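Side-chain contacts in purine nucleoside phosphorylase (Grouper iridovirus, PDB 3KHS), which probably catalyses the phosphate-dependent cleavage of purine nucleosides into free base and ribose 1-phosphate in purine salvage: residues E9-L14 with K101-K106; W13-K16 with I20-V23; V45-I50 with G80-Y85; L65-V70 with S74-K79. All blocks are in the same frame, centred on the assembly; numbering follows the deposited sequence.

Contact 1 of 4, residues E9-L14 with K101-K106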
loop_
_atom_site.group_PDB
_atom_site.type_symbol
_atom_site.label_atom_id
_atom_site.label_comp_id
_atom_site.label_asym_id
_atom_site.label_seq_id
_atom_site.Cartn_x
_atom_site.Cartn_y
_atom_site.Cartn_z
ATOM N N GLU B 9 28.299 -1.264 -12.583
ATOM C CA GLU B 9 28.923 -0.226 -13.382
ATOM C C GLU B 9 29.249 0.952 -12.483
ATOM O O GLU B 9 30.375 1.459 -12.488
ATOM C CB GLU B 9 27.993 0.182 -14.536
ATOM C CG GLU B 9 28.224 1.593 -15.095
ATOM C CD GLU B 9 27.199 1.987 -16.159
ATOM O OE1 GLU B 9 25.973 2.045 -15.856
ATOM O OE2 GLU B 9 27.633 2.241 -17.308
ATOM N N THR B 10 28.265 1.386 -11.703
ATOM C CA THR B 10 28.469 2.490 -10.780
ATOM C C THR B 10 29.619 2.160 -9.835
ATOM O O THR B 10 30.452 3.014 -9.552
ATOM C CB THR B 10 27.195 2.751 -9.973
ATOM O OG1 THR B 10 26.226 3.361 -10.829
ATOM C CG2 THR B 10 27.474 3.646 -8.797
ATOM N N ALA B 11 29.666 0.922 -9.352
ATOM C CA ALA B 11 30.738 0.528 -8.438
ATOM C C ALA B 11 32.094 0.583 -9.143
ATOM O O ALA B 11 33.049 1.151 -8.615
ATOM C CB ALA B 11 30.490 -0.887 -7.877
ATOM N N ALA B 12 32.173 -0.000 -10.340
ATOM C CA ALA B 12 33.416 -0.000 -11.086
ATOM C C ALA B 12 33.914 1.425 -11.301
ATOM O O ALA B 12 35.119 1.667 -11.315
ATOM C CB ALA B 12 33.233 -0.708 -12.422
ATOM N N TRP B 13 32.994 2.373 -11.452
ATOM C CA TRP B 13 33.380 3.761 -11.670
ATOM C C TRP B 13 33.916 4.386 -10.392
ATOM O O TRP B 13 34.818 5.228 -10.425
ATOM C CB TRP B 13 32.184 4.565 -12.198
ATOM C CG TRP B 13 32.450 6.009 -12.460
ATOM C CD1 TRP B 13 32.791 6.575 -13.661
ATOM C CD2 TRP B 13 32.352 7.100 -11.520
ATOM N NE1 TRP B 13 32.908 7.951 -13.531
ATOM C CE2 TRP B 13 32.644 8.295 -12.228
ATOM C CE3 TRP B 13 32.040 7.184 -10.162
ATOM C CZ2 TRP B 13 32.631 9.551 -11.616
ATOM C CZ3 TRP B 13 32.027 8.446 -9.551
ATOM C CH2 TRP B 13 32.320 9.609 -10.284
ATOM N N LEU B 14 33.357 3.984 -9.257
ATOM C CA LEU B 14 33.820 4.525 -7.985
ATOM C C LEU B 14 35.157 3.877 -7.668
ATOM O O LEU B 14 36.066 4.532 -7.170
ATOM C CB LEU B 14 32.825 4.225 -6.854
ATOM C CG LEU B 14 31.508 5.017 -6.823
ATOM C CD1 LEU B 14 30.436 4.220 -6.066
ATOM C CD2 LEU B 14 31.741 6.367 -6.206
ATOM N N LYS B 101 26.840 -3.401 -2.204
ATOM C CA LYS B 101 27.155 -4.801 -2.432
ATOM C C LYS B 101 28.200 -4.966 -3.536
ATOM O O LYS B 101 29.189 -5.680 -3.369
ATOM C CB LYS B 101 25.905 -5.584 -2.828
ATOM C CG LYS B 101 26.149 -7.070 -3.095
ATOM C CD LYS B 101 25.141 -7.607 -4.087
ATOM C CE LYS B 101 24.937 -9.115 -3.955
ATOM N NZ LYS B 101 26.215 -9.830 -3.787
ATOM N N ALA B 102 27.963 -4.298 -4.660
ATOM C CA ALA B 102 28.859 -4.347 -5.804
ATOM C C ALA B 102 30.259 -3.873 -5.446
ATOM O O ALA B 102 31.211 -4.227 -6.113
ATOM C CB ALA B 102 28.293 -3.483 -6.941
ATOM N N LEU B 103 30.365 -3.051 -4.407
ATOM C CA LEU B 103 31.649 -2.522 -3.948
ATOM C C LEU B 103 32.367 -3.532 -3.067
ATOM O O LEU B 103 33.535 -3.346 -2.741
ATOM C CB LEU B 103 31.458 -1.262 -3.108
ATOM C CG LEU B 103 31.159 0.074 -3.755
ATOM C CD1 LEU B 103 30.909 1.090 -2.662
ATOM C CD2 LEU B 103 32.321 0.503 -4.605
ATOM N N GLY B 104 31.655 -4.580 -2.663
ATOM C CA GLY B 104 32.248 -5.585 -1.799
ATOM C C GLY B 104 31.949 -5.392 -0.319
ATOM O O GLY B 104 32.568 -6.053 0.525
ATOM N N VAL B 105 31.011 -4.499 0.011
ATOM C CA VAL B 105 30.677 -4.289 1.414
ATOM C C VAL B 105 30.066 -5.551 2.004
ATOM O O VAL B 105 29.280 -6.234 1.371
ATOM C CB VAL B 105 29.706 -3.122 1.635
ATOM C CG1 VAL B 105 29.368 -3.032 3.117
ATOM C CG2 VAL B 105 30.346 -1.818 1.194
ATOM N N LYS B 106 30.451 -5.864 3.232
ATOM C CA LYS B 106 29.937 -7.059 3.892
ATOM C C LYS B 106 28.999 -6.736 5.042
ATOM O O LYS B 106 28.104 -7.507 5.340
ATOM C CB LYS B 106 31.108 -7.942 4.353
ATOM C CG LYS B 106 31.749 -8.673 3.189
ATOM C CD LYS B 106 33.061 -9.312 3.603
ATOM C CE LYS B 106 33.732 -10.073 2.452
ATOM N NZ LYS B 106 34.970 -10.803 2.911
#
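Ala102 meets Ala11 methyl to methyl where helix 95-102 runs out beside helix 3-15, their CB atoms 3.5 Å apart. The small side chains of Ala11 and Ala102 let the two chains approach closely. Across the segments the nearest CA atoms are those of Ala11 and Leu103, 5.5 Å apart. Leu103 follows and reaches back to the same helix with one branch. Its CG lies anti to the carbonyl carbon (chi1 -77°), and CD2 ends 4.0 Å from CB of Ala11 and 4.4 Å from CB of Leu14. CD1 of Leu103 turns instead to Phe67 of strand 64-70, against which Leu14 also packs. Gly104 then takes a positive phi (97°) in a Schellman motif, its N bonded to O of Lys101 at 2.8 Å, and the chain turns away from helix 3-15. Beyond it, Lys106 pairs through its backbone with Val23 and Arg231 as the next strand begins. Only methyl and methylene carbons carry the meeting of side chains, which implies that shape and the exclusion of water, rather than directed bonds, hold the two helices together at this point.

Contact 2 of 4, residues W13-K16 with I20-V23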
loop_
_atom_site.group_PDB
_atom_site.type_symbol
_atom_site.label_atom_id
_atom_site.label_comp_id
_atom_site.label_asym_id
_atom_site.label_seq_id
_atom_site.Cartn_x
_atom_site.Cartn_y
_atom_site.Cartn_z
ATOM N N TRP B 13 32.994 2.373 -11.452
ATOM C CA TRP B 13 33.380 3.761 -11.670
ATOM C C TRP B 13 33.916 4.386 -10.392
ATOM O O TRP B 13 34.818 5.228 -10.425
ATOM C CB TRP B 13 32.184 4.565 -12.198
ATOM C CG TRP B 13 32.450 6.009 -12.460
ATOM C CD1 TRP B 13 32.791 6.575 -13.661
ATOM C CD2 TRP B 13 32.352 7.100 -11.520
ATOM N NE1 TRP B 13 32.908 7.951 -13.531
ATOM C CE2 TRP B 13 32.644 8.295 -12.228
ATOM C CE3 TRP B 13 32.040 7.184 -10.162
ATOM C CZ2 TRP B 13 32.631 9.551 -11.616
ATOM C CZ3 TRP B 13 32.027 8.446 -9.551
ATOM C CH2 TRP B 13 32.320 9.609 -10.284
ATOM N N LEU B 14 33.357 3.984 -9.257
ATOM C CA LEU B 14 33.820 4.525 -7.985
ATOM C C LEU B 14 35.157 3.877 -7.668
ATOM O O LEU B 14 36.066 4.532 -7.170
ATOM C CB LEU B 14 32.825 4.225 -6.854
ATOM C CG LEU B 14 31.508 5.017 -6.823
ATOM C CD1 LEU B 14 30.436 4.220 -6.066
ATOM C CD2 LEU B 14 31.741 6.367 -6.206
ATOM N N ASN B 15 35.277 2.588 -7.974
ATOM C CA ASN B 15 36.505 1.862 -7.693
ATOM C C ASN B 15 37.729 2.469 -8.336
ATOM O O ASN B 15 38.827 2.367 -7.807
ATOM C CB ASN B 15 36.367 0.412 -8.115
ATOM C CG ASN B 15 35.908 -0.459 -6.987
ATOM O OD1 ASN B 15 35.356 -1.542 -7.198
ATOM N ND2 ASN B 15 36.142 0.008 -5.762
ATOM N N LYS B 16 37.546 3.108 -9.477
ATOM C CA LYS B 16 38.668 3.723 -10.162
ATOM C C LYS B 16 39.413 4.667 -9.229
ATOM O O LYS B 16 40.628 4.837 -9.339
ATOM C CB LYS B 16 38.185 4.495 -11.404
ATOM C CG LYS B 16 38.051 3.630 -12.667
ATOM C CD LYS B 16 37.310 4.349 -13.802
ATOM C CE LYS B 16 37.967 5.662 -14.205
ATOM N NZ LYS B 16 37.011 6.513 -14.967
ATOM N N ILE B 20 41.633 0.916 -1.520
ATOM C CA ILE B 20 41.113 -0.247 -0.807
ATOM C C ILE B 20 39.590 -0.263 -0.949
ATOM O O ILE B 20 38.930 0.745 -0.715
ATOM C CB ILE B 20 41.468 -0.189 0.703
ATOM C CG1 ILE B 20 42.814 0.522 0.898
ATOM C CG2 ILE B 20 41.540 -1.612 1.275
ATOM C CD1 ILE B 20 43.231 0.669 2.353
ATOM N N ARG B 21 39.038 -1.398 -1.350
ATOM C CA ARG B 21 37.605 -1.486 -1.486
ATOM C C ARG B 21 37.024 -1.476 -0.080
ATOM O O ARG B 21 37.575 -2.087 0.829
ATOM C CB ARG B 21 37.212 -2.772 -2.215
ATOM C CG ARG B 21 37.809 -2.908 -3.615
ATOM C CD ARG B 21 37.113 -4.016 -4.379
ATOM N NE ARG B 21 36.026 -3.505 -5.218
ATOM C CZ ARG B 21 35.025 -4.248 -5.702
ATOM N NH1 ARG B 21 34.955 -5.549 -5.430
ATOM N NH2 ARG B 21 34.097 -3.694 -6.478
ATOM N N PRO B 22 35.921 -0.744 0.122
ATOM C CA PRO B 22 35.278 -0.671 1.431
ATOM C C PRO B 22 34.701 -2.030 1.809
ATOM O O PRO B 22 34.210 -2.756 0.954
ATOM C CB PRO B 22 34.203 0.380 1.211
ATOM C CG PRO B 22 33.838 0.166 -0.230
ATOM C CD PRO B 22 35.197 0.086 -0.854
ATOM N N VAL B 23 34.785 -2.385 3.088
ATOM C CA VAL B 23 34.250 -3.665 3.547
ATOM C C VAL B 23 33.036 -3.414 4.464
ATOM O O VAL B 23 32.176 -4.295 4.667
ATOM C CB VAL B 23 35.327 -4.487 4.308
ATOM C CG1 VAL B 23 35.896 -3.680 5.468
ATOM C CG2 VAL B 23 34.718 -5.789 4.825
#
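Asn15 and Arg21 meet through one oxygen: OD1 of the amide sits at the edge of the guanidinium and accepts from two of its nitrogens. The shorter bond comes from NH2 of Arg21, 2.6 Å from OD1 of Asn15, with 138° at the hydrogen. This donor lies in the plane of the amide carbonyl, whereas the oxygen is tilted somewhat out of the guanidinium plane. The second bond, from NE of Arg21 to OD1 of Asn15 at 2.9 Å, is weak and strongly bent. The side chains cross at about a right angle, and the oxygen is shared by two N-H groups although the amide and guanidinium planes are 55° apart. A bend at chi3 (95°) swings the guanidinium of Arg21 back toward the helix. ND2 of Asn15 stays at a van der Waals distance, 3.6 Å from NE of Arg21.

One shell out, NH2 of Arg21 also makes a weak bond to the carbonyl O of Ala102, near the C-terminal end of helix 95-102, where the partial negative charge of the helix would be expected to favour a cation. Leu103 packs against both Asn15 and Pro22. The backbone O of Arg21 receives Ser74 OG, and Val23 bonds through its main chain to Ser74. The arrangement is a polar tie at the protein surface between the end of helix 3-15 and the loop entering strand 24-28, an early helix-to-strand connection of this alpha/beta phosphorylase fold.

Contact 3 of 4, residues V45-I50 with G80-Y85. With PO4 (phosphate ion), chain G.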
loop_
_atom_site.group_PDB
_atom_site.type_symbol
_atom_site.label_atom_id
_atom_site.label_comp_id
_atom_site.label_asym_id
_atom_site.label_seq_id
_atom_site.Cartn_x
_atom_site.Cartn_y
_atom_site.Cartn_z
ATOM N N VAL B 45 32.912 11.900 -2.781
ATOM C CA VAL B 45 32.284 11.971 -4.084
ATOM C C VAL B 45 30.828 12.392 -3.940
ATOM O O VAL B 45 30.024 11.658 -3.374
ATOM C CB VAL B 45 32.368 10.612 -4.795
ATOM C CG1 VAL B 45 31.972 10.761 -6.239
ATOM C CG2 VAL B 45 33.783 10.047 -4.680
ATOM N N ALA B 46 30.494 13.574 -4.452
ATOM C CA ALA B 46 29.129 14.085 -4.384
ATOM C C ALA B 46 28.208 13.121 -5.105
ATOM O O ALA B 46 28.608 12.532 -6.130
ATOM C CB ALA B 46 29.059 15.420 -5.043
ATOM N N TYR B 47 26.988 12.953 -4.591
ATOM C CA TYR B 47 26.028 12.053 -5.244
ATOM C C TYR B 47 25.777 12.503 -6.697
ATOM O O TYR B 47 25.613 11.692 -7.607
ATOM C CB TYR B 47 24.683 12.026 -4.498
ATOM C CG TYR B 47 24.684 11.255 -3.200
ATOM C CD1 TYR B 47 25.759 10.435 -2.850
ATOM C CD2 TYR B 47 23.615 11.365 -2.302
ATOM C CE1 TYR B 47 25.784 9.752 -1.644
ATOM C CE2 TYR B 47 23.621 10.684 -1.089
ATOM C CZ TYR B 47 24.718 9.874 -0.761
ATOM O OH TYR B 47 24.758 9.189 0.443
ATOM N N SER B 48 25.762 13.814 -6.893
ATOM C CA SER B 48 25.501 14.402 -8.190
ATOM C C SER B 48 26.470 13.986 -9.297
ATOM O O SER B 48 26.126 14.029 -10.479
ATOM C CB SER B 48 25.493 15.916 -8.048
ATOM O OG SER B 48 26.729 16.375 -7.541
ATOM N N ASP B 49 27.678 13.587 -8.916
ATOM C CA ASP B 49 28.677 13.175 -9.896
ATOM C C ASP B 49 28.677 11.670 -10.079
ATOM O O ASP B 49 29.337 11.152 -10.977
ATOM C CB ASP B 49 30.096 13.596 -9.474
ATOM C CG ASP B 49 30.261 15.102 -9.343
ATOM O OD1 ASP B 49 29.711 15.853 -10.175
ATOM O OD2 ASP B 49 30.967 15.543 -8.410
ATOM N N ILE B 50 27.958 10.961 -9.219
ATOM C CA ILE B 50 27.932 9.519 -9.335
ATOM C C ILE B 50 26.908 9.029 -10.348
ATOM O O ILE B 50 25.732 9.377 -10.299
ATOM C CB ILE B 50 27.647 8.842 -7.980
ATOM C CG1 ILE B 50 28.670 9.289 -6.949
ATOM C CG2 ILE B 50 27.674 7.341 -8.133
ATOM C CD1 ILE B 50 28.448 8.648 -5.602
ATOM N N GLY B 80 23.484 11.054 3.668
ATOM C CA GLY B 80 22.194 11.382 3.101
ATOM C C GLY B 80 21.703 10.133 2.411
ATOM O O GLY B 80 22.506 9.391 1.854
ATOM N N ARG B 81 20.398 9.877 2.454
ATOM C CA ARG B 81 19.849 8.692 1.809
ATOM C C ARG B 81 18.661 9.096 0.931
ATOM O O ARG B 81 18.389 10.268 0.788
ATOM C CB ARG B 81 19.421 7.669 2.859
ATOM C CG ARG B 81 18.428 8.206 3.927
ATOM C CD ARG B 81 17.392 7.144 4.279
ATOM N NE ARG B 81 18.031 5.970 4.871
ATOM C CZ ARG B 81 18.492 5.921 6.113
ATOM N NH1 ARG B 81 18.382 6.989 6.924
ATOM N NH2 ARG B 81 19.075 4.809 6.545
ATOM N N PHE B 82 17.982 8.126 0.329
ATOM C CA PHE B 82 16.835 8.403 -0.524
ATOM C C PHE B 82 15.590 7.764 0.095
ATOM O O PHE B 82 15.674 6.675 0.661
ATOM C CB PHE B 82 17.100 7.844 -1.942
ATOM C CG PHE B 82 18.274 8.488 -2.613
ATOM C CD1 PHE B 82 18.188 9.798 -3.076
ATOM C CD2 PHE B 82 19.514 7.850 -2.648
ATOM C CE1 PHE B 82 19.328 10.472 -3.550
ATOM C CE2 PHE B 82 20.667 8.521 -3.125
ATOM C CZ PHE B 82 20.570 9.830 -3.571
ATOM N N HIS B 83 14.444 8.437 -0.005
ATOM C CA HIS B 83 13.197 7.914 0.572
ATOM C C HIS B 83 12.064 7.852 -0.415
ATOM O O HIS B 83 11.958 8.703 -1.314
ATOM C CB HIS B 83 12.652 8.797 1.711
ATOM C CG HIS B 83 13.677 9.271 2.684
ATOM N ND1 HIS B 83 14.571 10.275 2.388
ATOM C CD2 HIS B 83 13.935 8.898 3.961
ATOM C CE1 HIS B 83 15.341 10.503 3.439
ATOM N NE2 HIS B 83 14.975 9.682 4.408
ATOM N N LEU B 84 11.173 6.884 -0.193
ATOM C CA LEU B 84 9.966 6.759 -1.009
ATOM C C LEU B 84 9.179 8.057 -1.102
ATOM O O LEU B 84 8.657 8.389 -2.169
ATOM C CB LEU B 84 9.011 5.700 -0.455
ATOM C CG LEU B 84 9.191 4.353 -1.125
ATOM C CD1 LEU B 84 10.588 3.848 -0.769
ATOM C CD2 LEU B 84 8.110 3.348 -0.642
ATOM N N TYR B 85 9.095 8.808 -0.009
ATOM C CA TYR B 85 8.303 10.040 -0.037
ATOM C C TYR B 85 8.840 11.131 -0.954
ATOM O O TYR B 85 8.110 12.088 -1.263
ATOM C CB TYR B 85 8.063 10.616 1.387
ATOM C CG TYR B 85 9.298 11.136 2.085
ATOM C CD1 TYR B 85 9.865 10.437 3.165
ATOM C CD2 TYR B 85 9.933 12.302 1.650
ATOM C CE1 TYR B 85 11.040 10.890 3.799
ATOM C CE2 TYR B 85 11.103 12.760 2.269
ATOM C CZ TYR B 85 11.649 12.044 3.353
ATOM O OH TYR B 85 12.757 12.520 4.021
HETATM P P PO4 G . 15.644 9.324 8.115
HETATM O O1 PO4 G . 16.664 9.427 9.192
HETATM O O2 PO4 G . 16.324 9.158 6.792
HETATM O O3 PO4 G . 14.768 8.140 8.354
HETATM O O4 PO4 G . 14.817 10.561 8.106
#
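The pocket that holds the phosphate ion is lined by Arg81 and His83, on a loop whose start is gripped from behind where Tyr47 meets Gly80 and Phe82. The hydroxyl of Tyr47 donates to the carbonyl O of Gly80, OH to O 2.7 Å, and that oxygen lies at the edge of the phenol ring. With CG anti to its carbonyl carbon (chi1 -74°), the tyrosine stretches out to reach the backbone where strand 73-79 has just ended. Alongside, Tyr47 and Phe82 slide past each other in opposite directions: CD2 of Tyr47 is 3.6 Å from CZ of Phe82, and the planes are inclined by 42°, an oblique pair. Phe53 and His88 extend this aromatic group.

In this mixed alpha/beta fold 80-85 is the loop that follows strand 73-79, and here it supplies two ligands of the phosphate. Arg81 points away from Tyr47, and its end converges with that of His83 on one phosphate oxygen: NH1 of Arg81 is 3.0 Å and NE2 of His83 2.8 Å from O2, the latter bond nearly straight at 165°. Ser30, Ser217 and the backbone N of Ala113 also hydrogen-bond the ion, which probably came from the crystallisation liquor but is consistent with a substrate-phosphate site. Bends at chi2 and chi3 carry the Arg81 guanidinium round to the ion, and it is held there by a salt bridge to Glu221 and a bond to O of Thr111. OH of Tyr85 lies 3.3 Å above the centre of the His83 ring, and Phe156 of the second subunit meets the Tyr85 ring edge to face.

Contact 4 of 4, residues L65-V70 with S74-K79; sequences LIFGSV and SCVCMK
Strands 65-70 and 74-79 form an antiparallel beta hairpin, strongly twisted: the segment axes approach to 4.5 Å with 139° between their directions. Two hydrogen-bonded pairs join them. Ile66 N reaches Cys77 O at 2.8 Å and Cys77 N returns to Ile66 O at 2.7 Å; Gly68 and Cys75 bond likewise, Gly68 N to Cys75 O at 3.0 Å. Between and beyond these lie the non-hydrogen-bonded pairs Leu65-Met78, Phe67-Val76 and Ser69-Ser74.

On the face of Leu65, Phe67, Val76 and Met78, CG2 of Val76 touches both neighbours, 3.6 Å from CE2 of Phe67 and 3.8 Å from CD1 of Leu65. With CG anti to the backbone N (chi1 -155°), Leu65 carries that CD1 over to CG of Met78, 3.6 Å away. Phe67 and Val76 lie side by side, pointing the same way. From the face of Ile66 and Cys75, CD1 of Ile66 reaches CD of Lys79, and SG of Cys75 reaches CG2 of Val70.

Strand 42-46 pairs antiparallel with the outer edge of 64-70, and strand 24-28 parallel with 73-79, where Ile26 and Cys28 receive Cys77. Helix 95-102 covers Val76 and Met78 through Phe100, while Leu14 of helix 3-15 lies on Leu65.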
loop_
_atom_site.group_PDB
_atom_site.type_symbol
_atom_site.label_atom_id
_atom_site.label_comp_id
_atom_site.label_asym_id
_atom_site.label_seq_id
_atom_site.Cartn_x
_atom_site.Cartn_y
_atom_site.Cartn_z
ATOM N N LEU B 65 29.091 10.694 -0.844
ATOM C CA LEU B 65 29.558 9.367 -0.480
ATOM C C LEU B 65 31.006 9.560 -0.023
ATOM O O LEU B 65 31.808 10.162 -0.730
ATOM C CB LEU B 65 29.486 8.474 -1.713
ATOM C CG LEU B 65 29.364 6.962 -1.599
ATOM C CD1 LEU B 65 28.224 6.621 -0.668
ATOM C CD2 LEU B 65 29.125 6.353 -2.995
ATOM N N ILE B 66 31.338 9.058 1.160
ATOM C CA ILE B 66 32.678 9.220 1.711
ATOM C C ILE B 66 33.405 7.898 1.869
ATOM O O ILE B 66 32.859 6.951 2.437
ATOM C CB ILE B 66 32.616 9.927 3.095
ATOM C CG1 ILE B 66 31.876 11.256 2.968
ATOM C CG2 ILE B 66 34.009 10.201 3.625
ATOM C CD1 ILE B 66 31.948 12.102 4.220
ATOM N N PHE B 67 34.628 7.824 1.349
ATOM C CA PHE B 67 35.421 6.596 1.480
ATOM C C PHE B 67 36.590 6.876 2.387
ATOM O O PHE B 67 37.313 7.858 2.183
ATOM C CB PHE B 67 35.964 6.110 0.146
ATOM C CG PHE B 67 34.914 5.790 -0.843
ATOM C CD1 PHE B 67 34.309 6.799 -1.574
ATOM C CD2 PHE B 67 34.500 4.477 -1.029
ATOM C CE1 PHE B 67 33.306 6.507 -2.470
ATOM C CE2 PHE B 67 33.486 4.173 -1.934
ATOM C CZ PHE B 67 32.889 5.186 -2.652
ATOM N N GLY B 68 36.784 6.012 3.380
ATOM C CA GLY B 68 37.870 6.214 4.311
ATOM C C GLY B 68 37.866 5.137 5.370
ATOM O O GLY B 68 37.043 4.224 5.348
ATOM N N SER B 69 38.782 5.247 6.317
ATOM C CA SER B 69 38.882 4.243 7.361
ATOM C C SER B 69 38.481 4.750 8.729
ATOM O O SER B 69 38.545 5.944 9.027
ATOM C CB SER B 69 40.309 3.723 7.465
ATOM O OG SER B 69 41.094 4.658 8.190
ATOM N N VAL B 70 38.070 3.804 9.558
ATOM C CA VAL B 70 37.688 4.075 10.936
ATOM C C VAL B 70 38.178 2.866 11.705
ATOM O O VAL B 70 37.890 1.728 11.330
ATOM C CB VAL B 70 36.155 4.170 11.130
ATOM C CG1 VAL B 70 35.841 4.387 12.606
ATOM C CG2 VAL B 70 35.570 5.316 10.295
ATOM N N SER B 74 38.206 -0.175 6.357
ATOM C CA SER B 74 37.889 0.657 5.197
ATOM C C SER B 74 36.357 0.690 5.062
ATOM O O SER B 74 35.678 -0.350 4.950
ATOM C CB SER B 74 38.536 0.099 3.932
ATOM O OG SER B 74 38.284 -1.283 3.833
ATOM N N CYS B 75 35.822 1.898 5.086
ATOM C CA CYS B 75 34.382 2.096 5.020
ATOM C C CYS B 75 33.976 3.027 3.884
ATOM O O CYS B 75 34.791 3.817 3.368
ATOM C CB CYS B 75 33.868 2.745 6.337
ATOM S SG CYS B 75 34.381 2.050 7.954
ATOM N N VAL B 76 32.697 2.920 3.526
ATOM C CA VAL B 76 32.061 3.797 2.551
ATOM C C VAL B 76 30.879 4.334 3.366
ATOM O O VAL B 76 30.138 3.561 3.970
ATOM C CB VAL B 76 31.556 3.055 1.271
ATOM C CG1 VAL B 76 30.696 1.909 1.626
ATOM C CG2 VAL B 76 30.764 4.023 0.408
ATOM N N CYS B 77 30.731 5.655 3.412
ATOM C CA CYS B 77 29.666 6.271 4.183
ATOM C C CYS B 77 28.756 7.156 3.349
ATOM O O CYS B 77 29.225 8.050 2.648
ATOM C CB CYS B 77 30.257 7.108 5.308
ATOM S SG CYS B 77 29.053 8.149 6.243
ATOM N N MET B 78 27.453 6.889 3.431
ATOM C CA MET B 78 26.436 7.664 2.737
ATOM C C MET B 78 26.038 8.827 3.634
ATOM O O MET B 78 25.533 8.617 4.732
ATOM C CB MET B 78 25.192 6.801 2.469
ATOM C CG MET B 78 25.233 5.934 1.163
ATOM S SD MET B 78 23.746 4.970 0.839
ATOM C CE MET B 78 22.644 6.163 0.115
ATOM N N LYS B 79 26.297 10.053 3.190
ATOM C CA LYS B 79 25.892 11.234 3.939
ATOM C C LYS B 79 24.590 11.687 3.279
ATOM O O LYS B 79 24.593 12.561 2.421
ATOM C CB LYS B 79 26.957 12.336 3.857
ATOM C CG LYS B 79 28.091 12.160 4.869
ATOM C CD LYS B 79 29.009 13.357 4.937
ATOM C CE LYS B 79 28.397 14.507 5.720
ATOM N NZ LYS B 79 29.443 15.525 6.113
#

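In the fold
From the N terminus, helix 3-15 supplies the first segments of both contact 1 and contact 2. Contact 2 closes at once, after a three-residue turn, and delivers the chain to strand 24-28 before contacts 3 and 4 open. Contact 3 opens next at the end of strand 42-46; inside its loop the hairpin of contact 4 opens and closes before contact 3 is completed beyond strand 73-79. Contact 1 closes last, at 101-106, so contact 4 nests in contact 3 and both in contact 1. Trp13 packs on Val45, Tyr47 OH lies beside CB of Met78, and Val105 meets Val76, tying helix 3-15 and the end of helix 95-102 to strands 42-46, 64-70 and 73-79.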